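Local coordinates for protein PrgB (Enterococcus faecalis, PDB 6EVU) that promotes aggregation, biofilm formation and conjugation by binding and compacting DNA, probably through its adhesin domain, at residues A[138-141]-A[142-146]. Sequence-based numbering, arbitrary orientation.
Sequences SPSQ and SGTLN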
# COMPACT_ATOMS: atom_id res chain seq x y z
N SER A 138 6.93 13.19 1.45
CA SER A 138 6.26 13.41 2.73
C SER A 138 5.82 14.85 2.82
O SER A 138 6.62 15.75 2.52
CB SER A 138 7.16 13.10 3.94
OG SER A 138 6.69 13.76 5.14
N PRO A 139 4.60 15.12 3.29
CA PRO A 139 4.13 16.51 3.50
C PRO A 139 4.40 17.11 4.88
O PRO A 139 3.85 18.19 5.17
CB PRO A 139 2.62 16.38 3.30
CG PRO A 139 2.34 15.03 4.00
CD PRO A 139 3.53 14.13 3.54
N SER A 140 5.16 16.43 5.76
CA SER A 140 5.41 17.00 7.08
C SER A 140 6.61 17.95 7.03
O SER A 140 7.44 17.93 6.09
CB SER A 140 5.66 15.91 8.14
OG SER A 140 6.77 15.10 7.78
N GLN A 141 6.69 18.77 8.07
CA GLN A 141 7.75 19.79 8.13
C GLN A 141 9.11 19.13 8.12
O GLN A 141 10.05 19.64 7.47
CB GLN A 141 7.58 20.66 9.38
CG GLN A 141 8.56 21.82 9.51
CD GLN A 141 8.43 22.76 8.32
OE1 GLN A 141 7.30 23.11 7.93
NE2 GLN A 141 9.56 23.12 7.71
N SER A 142 9.25 18.01 8.83
CA SER A 142 10.48 17.27 8.89
C SER A 142 10.70 16.43 7.65
O SER A 142 11.77 15.82 7.53
CB SER A 142 10.50 16.36 10.12
OG SER A 142 9.49 15.35 10.01
N GLY A 143 9.70 16.31 6.77
CA GLY A 143 9.90 15.44 5.61
C GLY A 143 10.10 13.97 5.93
O GLY A 143 10.72 13.24 5.14
N THR A 144 9.50 13.50 7.03
CA THR A 144 9.60 12.11 7.44
C THR A 144 8.23 11.46 7.33
O THR A 144 7.20 12.14 7.19
CB THR A 144 10.09 11.96 8.89
OG1 THR A 144 9.21 12.65 9.76
CG2 THR A 144 11.52 12.57 9.02
N LEU A 145 8.21 10.14 7.45
CA LEU A 145 6.94 9.42 7.58
C LEU A 145 7.04 8.51 8.79
O LEU A 145 8.13 8.08 9.19
CB LEU A 145 6.61 8.53 6.35
CG LEU A 145 6.33 9.31 5.08
CD1 LEU A 145 6.40 8.29 3.93
CD2 LEU A 145 5.10 10.16 5.06
N ASN A 146 5.87 8.22 9.40
CA ASN A 146 5.81 7.24 10.46
C ASN A 146 5.24 5.95 9.88
O ASN A 146 4.36 5.98 9.04
CB ASN A 146 4.92 7.73 11.60
CG ASN A 146 5.21 9.17 11.99
OD1 ASN A 146 6.37 9.56 12.12
ND2 ASN A 146 4.15 9.99 12.18
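The carbonyl oxygen of T144 is gripped by two serine hydroxyls from the other limb of the loop. S138 OG gives it the shorter bond, 2.7 Å to T144 O, from well above the carbonyl plane (46° out of it), whereas S140 OG lies 3.0 Å from T144 O in that plane and on a lone pair. Serine suits both places, being small enough to sit in a buried bend while still bringing a donor. S138 does double duty: with OG anti to the backbone N (chi1 159°), its hydroxyl also receives the nearly straight N-H of S140, 3.1 Å from S140 N to S138 OG, which closes an ST turn around P139. A type I beta turn follows from S140 to G143, closed by G143 N to S140 O at 2.9 Å. Together the two turns carry the chain from strand 124-137 of one antiparallel sheet into strand 145-150 of the other, within the GbpC-type adhesin domain of an antigen I/II family protein. G143, just past the turn's corner, has a positive phi of 64°, a conformation readily adopted without a side chain. Q141, at the corner, is exposed, as suits a polar residue there, while S142 OG is hydrogen-bonded to D75. Beside S138, L145 CD2 packs 3.8 Å from S138 CB, and the same buried aliphatic side chain reaches V169 and T171 of strand 169-179.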